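Local coordinates for VP4 protein (Tellina virus 1, PDB 3P06), which is probably the serine protease domain that cuts the birnavirus polyprotein into its final products, captured here as an intramolecular acyl-enzyme, at residues A[38-47]-A[56-64]. Numbering follows the deposited sequence.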
ATOM      1  N   ILE A  38      11.825   2.186   8.828  1.00 22.95           N
ATOM      2  CA  ILE A  38      10.635   2.410   9.671  1.00 22.62           C
ATOM      3  C   ILE A  38      11.012   3.380  10.784  1.00 24.39           C
ATOM      4  O   ILE A  38      11.918   3.120  11.558  1.00 26.24           O
ATOM      5  CB  ILE A  38      10.079   1.102  10.235  1.00 23.16           C
ATOM      6  CG1 ILE A  38       9.684   0.176   9.082  1.00 19.32           C
ATOM      7  CG2 ILE A  38       8.934   1.401  11.285  1.00 23.25           C
ATOM      8  CD1 ILE A  38       9.550  -1.316   9.513  1.00 16.50           C
ATOM      9  N   LYS A  39      10.370   4.539  10.857  1.00 25.82           N
ATOM     10  CA  LYS A  39      10.726   5.491  11.947  1.00 27.58           C
ATOM     11  C   LYS A  39       9.560   5.766  12.926  1.00 29.13           C
ATOM     12  O   LYS A  39       9.636   6.678  13.739  1.00 30.96           O
ATOM     13  CB  LYS A  39      11.316   6.781  11.383  1.00 28.88           C
ATOM     14  CG  LYS A  39      12.688   6.559  10.661  1.00 30.77           C
ATOM     15  CD  LYS A  39      13.559   7.815  10.629  1.00 38.34           C
ATOM     16  CE  LYS A  39      14.703   7.627   9.675  1.00 40.79           C
ATOM     17  NZ  LYS A  39      15.619   6.638  10.277  1.00 46.93           N
ATOM     18  N   ASN A  40       8.496   4.957  12.882  1.00 27.34           N
ATOM     19  CA  ASN A  40       7.448   5.068  13.891  1.00 26.30           C
ATOM     20  C   ASN A  40       7.594   3.806  14.778  1.00 26.21           C
ATOM     21  O   ASN A  40       7.465   2.694  14.272  1.00 24.26           O
ATOM     22  CB  ASN A  40       6.048   5.221  13.280  1.00 24.09           C
ATOM     23  CG  ASN A  40       4.956   5.424  14.362  1.00 25.58           C
ATOM     24  OD1 ASN A  40       5.062   4.914  15.473  1.00 29.37           O
ATOM     25  ND2 ASN A  40       3.965   6.211  14.054  1.00 20.78           N
ATOM     26  N   PRO A  41       7.937   3.991  16.071  1.00 27.44           N
ATOM     27  CA  PRO A  41       8.148   2.847  16.958  1.00 28.20           C
ATOM     28  C   PRO A  41       6.822   2.033  17.232  1.00 27.93           C
ATOM     29  O   PRO A  41       6.870   0.961  17.836  1.00 28.76           O
ATOM     30  CB  PRO A  41       8.677   3.481  18.271  1.00 30.25           C
ATOM     31  CG  PRO A  41       8.116   4.895  18.279  1.00 32.67           C
ATOM     32  CD  PRO A  41       8.064   5.297  16.776  1.00 28.90           C
ATOM     33  N   LYS A  42       5.664   2.510  16.793  1.00 25.11           N
ATOM     34  CA  LYS A  42       4.475   1.665  16.866  1.00 24.53           C
ATOM     35  C   LYS A  42       4.426   0.673  15.681  1.00 21.53           C
ATOM     36  O   LYS A  42       3.707  -0.291  15.739  1.00 20.62           O
ATOM     37  CB  LYS A  42       3.194   2.549  16.865  1.00 24.62           C
ATOM     38  CG  LYS A  42       2.949   3.188  18.272  1.00 32.78           C
ATOM     39  CD  LYS A  42       1.977   4.344  18.249  1.00 41.37           C
ATOM     40  CE  LYS A  42       2.146   5.170  19.522  1.00 46.18           C
ATOM     41  NZ  LYS A  42       2.745   4.294  20.590  1.00 49.33           N
ATOM     42  N   ASN A  43       5.083   0.979  14.564  1.00 18.47           N
ATOM     43  CA  ASN A  43       4.972   0.102  13.361  1.00 19.23           C
ATOM     44  C   ASN A  43       6.055  -0.955  13.363  1.00 19.29           C
ATOM     45  O   ASN A  43       6.721  -1.190  12.360  1.00 19.93           O
ATOM     46  CB  ASN A  43       5.096   0.925  12.031  1.00 18.61           C
ATOM     47  CG  ASN A  43       3.897   1.812  11.785  1.00 18.28           C
ATOM     48  OD1 ASN A  43       2.796   1.566  12.326  1.00 19.19           O
ATOM     49  ND2 ASN A  43       4.101   2.863  11.025  1.00 18.84           N
ATOM     50  N   THR A  44       6.234  -1.576  14.500  1.00 20.73           N
ATOM     51  CA  THR A  44       7.378  -2.447  14.748  1.00 22.17           C
ATOM     52  C   THR A  44       6.856  -3.903  14.954  1.00 22.48           C
ATOM     53  O   THR A  44       7.451  -4.672  15.695  1.00 24.87           O
ATOM     54  CB  THR A  44       8.098  -1.935  16.011  1.00 23.51           C
ATOM     55  OG1 THR A  44       7.069  -1.648  16.955  1.00 21.39           O
ATOM     56  CG2 THR A  44       8.902  -0.570  15.716  1.00 22.63           C
ATOM     57  N   ARG A  45       5.751  -4.269  14.312  1.00 21.34           N
ATOM     58  CA  ARG A  45       5.296  -5.648  14.315  1.00 23.35           C
ATOM     59  C   ARG A  45       5.561  -6.300  12.934  1.00 22.75           C
ATOM     60  O   ARG A  45       5.443  -5.663  11.866  1.00 20.67           O
ATOM     61  CB  ARG A  45       3.832  -5.748  14.827  1.00 25.20           C
ATOM     62  CG  ARG A  45       3.081  -7.008  14.431  1.00 33.89           C
ATOM     63  CD  ARG A  45       3.527  -8.379  15.166  1.00 44.48           C
ATOM     64  NE  ARG A  45       3.650  -8.347  16.632  1.00 54.72           N
ATOM     65  CZ  ARG A  45       2.671  -8.638  17.510  1.00 60.28           C
ATOM     66  NH1 ARG A  45       1.448  -8.955  17.084  1.00 59.04           N
ATOM     67  NH2 ARG A  45       2.923  -8.605  18.831  1.00 63.55           N
ATOM     68  N   ILE A  46       5.967  -7.558  12.940  1.00 23.72           N
ATOM     69  CA  ILE A  46       6.240  -8.222  11.677  1.00 24.67           C
ATOM     70  C   ILE A  46       5.250  -9.384  11.536  1.00 24.25           C
ATOM     71  O   ILE A  46       4.928  -9.988  12.539  1.00 27.05           O
ATOM     72  CB  ILE A  46       7.677  -8.786  11.721  1.00 27.47           C
ATOM     73  CG1 ILE A  46       8.775  -7.664  11.770  1.00 25.83           C
ATOM     74  CG2 ILE A  46       7.951  -9.772  10.530  1.00 31.13           C
ATOM     75  CD1 ILE A  46      10.190  -8.395  12.210  1.00 28.38           C
ATOM     76  N   ALA A  47       4.742  -9.665  10.344  1.00 21.86           N
ATOM     77  CA  ALA A  47       3.849 -10.809  10.110  1.00 22.91           C
ATOM     78  C   ALA A  47       4.621 -11.826   9.269  1.00 24.93           C
ATOM     79  O   ALA A  47       5.120 -11.492   8.178  1.00 25.12           O
ATOM     80  CB  ALA A  47       2.617 -10.357   9.362  1.00 20.53           C
ATOM     81  N   TYR A  56       6.923  -6.448   6.964  1.00 16.60           N
ATOM     82  CA  TYR A  56       7.384  -5.469   7.931  1.00 17.09           C
ATOM     83  C   TYR A  56       6.569  -4.205   7.821  1.00 16.08           C
ATOM     84  O   TYR A  56       6.022  -3.902   6.771  1.00 15.49           O
ATOM     85  CB  TYR A  56       8.878  -5.102   7.609  1.00 15.22           C
ATOM     86  CG  TYR A  56       9.860  -6.260   7.593  1.00 18.19           C
ATOM     87  CD1 TYR A  56      10.634  -6.551   8.732  1.00 12.59           C
ATOM     88  CD2 TYR A  56      10.030  -7.081   6.422  1.00 17.56           C
ATOM     89  CE1 TYR A  56      11.574  -7.576   8.722  1.00 17.34           C
ATOM     90  CE2 TYR A  56      11.001  -8.134   6.393  1.00 19.22           C
ATOM     91  CZ  TYR A  56      11.741  -8.378   7.552  1.00 20.32           C
ATOM     92  OH  TYR A  56      12.657  -9.379   7.587  1.00 22.81           O
ATOM     93  N   GLY A  57       6.584  -3.394   8.890  1.00 18.64           N
ATOM     94  CA  GLY A  57       6.046  -2.041   8.839  1.00 17.71           C
ATOM     95  C   GLY A  57       4.627  -2.035   9.471  1.00 19.40           C
ATOM     96  O   GLY A  57       3.978  -1.015   9.477  1.00 18.22           O
ATOM     97  N   LEU A  58       4.169  -3.175   9.994  1.00 20.67           N
ATOM     98  CA  LEU A  58       2.833  -3.303  10.598  1.00 20.78           C
ATOM     99  C   LEU A  58       2.789  -2.858  12.036  1.00 22.12           C
ATOM    100  O   LEU A  58       3.805  -2.894  12.692  1.00 21.83           O
ATOM    101  CB  LEU A  58       2.340  -4.757  10.528  1.00 19.20           C
ATOM    102  CG  LEU A  58       2.449  -5.336   9.126  1.00 18.04           C
ATOM    103  CD1 LEU A  58       1.938  -6.794   9.096  1.00 16.48           C
ATOM    104  CD2 LEU A  58       1.699  -4.441   8.065  1.00 15.06           C
ATOM    105  N   SER A  59       1.593  -2.517  12.550  1.00 22.07           N
ATOM    106  CA  SER A  59       1.468  -2.175  13.953  1.00 23.39           C
ATOM    107  C   SER A  59       0.481  -3.135  14.606  1.00 25.57           C
ATOM    108  O   SER A  59      -0.083  -3.974  13.904  1.00 25.07           O
ATOM    109  CB  SER A  59       1.030  -0.727  14.122  1.00 23.30           C
ATOM    110  OG  SER A  59      -0.379  -0.655  14.086  1.00 23.89           O
ATOM    111  N   GLU A  60       0.270  -3.007  15.931  1.00 27.45           N
ATOM    112  CA  GLU A  60      -0.803  -3.743  16.667  1.00 31.59           C
ATOM    113  C   GLU A  60      -2.244  -3.563  16.144  1.00 30.62           C
ATOM    114  O   GLU A  60      -3.136  -4.407  16.426  1.00 31.74           O
ATOM    115  CB  GLU A  60      -0.831  -3.347  18.164  1.00 33.17           C
ATOM    116  CG  GLU A  60       0.286  -3.973  19.008  1.00 43.69           C
ATOM    117  CD  GLU A  60       0.311  -5.528  19.000  1.00 52.58           C
ATOM    118  OE1 GLU A  60      -0.471  -6.138  19.778  1.00 55.89           O
ATOM    119  OE2 GLU A  60       1.140  -6.125  18.241  1.00 53.89           O
HETATM  120  N   MSE A  61      -2.483  -2.452  15.447  1.00 27.92           N
HETATM  121  CA  MSE A  61      -3.786  -2.166  14.873  1.00 27.50           C
HETATM  122  C   MSE A  61      -4.055  -2.841  13.559  1.00 26.76           C
HETATM  123  O   MSE A  61      -5.020  -2.533  12.863  1.00 29.35           O
HETATM  124  CB  MSE A  61      -3.987  -0.660  14.749  1.00 27.15           C
HETATM  125  CG  MSE A  61      -4.268  -0.071  16.131  1.00 32.14           C
HETATM  126 SE   MSE A  61      -4.373   1.879  16.051  1.00 41.31          SE
HETATM  127  CE  MSE A  61      -6.259   2.065  15.454  1.00 37.96           C
ATOM    128  N   VAL A  62      -3.166  -3.720  13.148  1.00 25.30           N
ATOM    129  CA  VAL A  62      -3.402  -4.505  11.950  1.00 23.03           C
ATOM    130  C   VAL A  62      -3.841  -5.860  12.393  1.00 23.49           C
ATOM    131  O   VAL A  62      -3.335  -6.320  13.393  1.00 22.77           O
ATOM    132  CB  VAL A  62      -2.055  -4.634  11.160  1.00 22.65           C
ATOM    133  CG1 VAL A  62      -2.237  -5.598  10.009  1.00 19.92           C
ATOM    134  CG2 VAL A  62      -1.591  -3.198  10.705  1.00 18.74           C
ATOM    135  N   ASN A  63      -4.750  -6.521  11.690  1.00 24.09           N
ATOM    136  CA  ASN A  63      -5.125  -7.902  12.063  1.00 25.65           C
ATOM    137  C   ASN A  63      -3.988  -8.818  11.604  1.00 26.95           C
ATOM    138  O   ASN A  63      -3.902  -9.150  10.396  1.00 25.60           O
ATOM    139  CB  ASN A  63      -6.416  -8.324  11.344  1.00 25.55           C
ATOM    140  CG  ASN A  63      -6.941  -9.708  11.803  1.00 30.85           C
ATOM    141  OD1 ASN A  63      -6.204 -10.586  12.282  1.00 29.88           O
ATOM    142  ND2 ASN A  63      -8.223  -9.894  11.643  1.00 31.74           N
ATOM    143  N   ILE A  64      -3.132  -9.230  12.545  1.00 28.01           N
ATOM    144  CA  ILE A  64      -1.963 -10.015  12.193  1.00 30.09           C
ATOM    145  C   ILE A  64      -2.305 -11.439  11.721  1.00 30.33           C
ATOM    146  O   ILE A  64      -1.634 -11.958  10.829  1.00 28.39           O
ATOM    147  CB  ILE A  64      -0.892 -10.076  13.333  1.00 31.89           C
ATOM    148  CG1 ILE A  64      -0.607  -8.671  13.880  1.00 34.75           C
ATOM    149  CG2 ILE A  64       0.426 -10.676  12.763  1.00 28.82           C
ATOM    150  CD1 ILE A  64       0.144  -7.762  12.861  1.00 37.35           C
TER
HETATM  151  O   HOH W   1       1.975  -1.506  17.394  1.00 19.17           O
HETATM  152  O   HOH W   2       7.740  -3.770  11.580  1.00 15.54           O
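R45 and L58 pair at the base of the antiparallel hairpin formed by strands 45-48 and 54-58, at one margin of the mixed sheet of this Ser/Lys protease fold. A classic beta bulge marks the site, T44 and R45 both facing L58. R45 N donates to L58 O at 2.9 Å, whereas the return bond from L58 N to R45 O is weak. Next to the bulge a water donates to N43 O and R45 O and accepts from G57 N, bridging the two segments.

In the turn ahead of the strand, CB of the buried N43 lies against G57 O. The amide of N43 is anchored by L98 N and P96 O, which fixes its rotation.

A47, L58 and I64 make the tightly packed face, the methyl of A47 meeting L58 CD1 at 3.6 Å and I64 CG2 beyond it. On the opposite face I46 lies alongside Y56, its CG1 3.7 Å from ring atom CD1. Solvent borders the exposed edge of the packed face, where the R45 chain, bent at chi2 and chi3 (72° and 49°), passes I64 CD1 at its CG and turns its guanidinium toward E60. The two planes stand 82° apart in a salt bridge of charges only: E60 OE2 sits over the guanidinium face, 3.1 Å from R45 NH1, with no N-H directed at it.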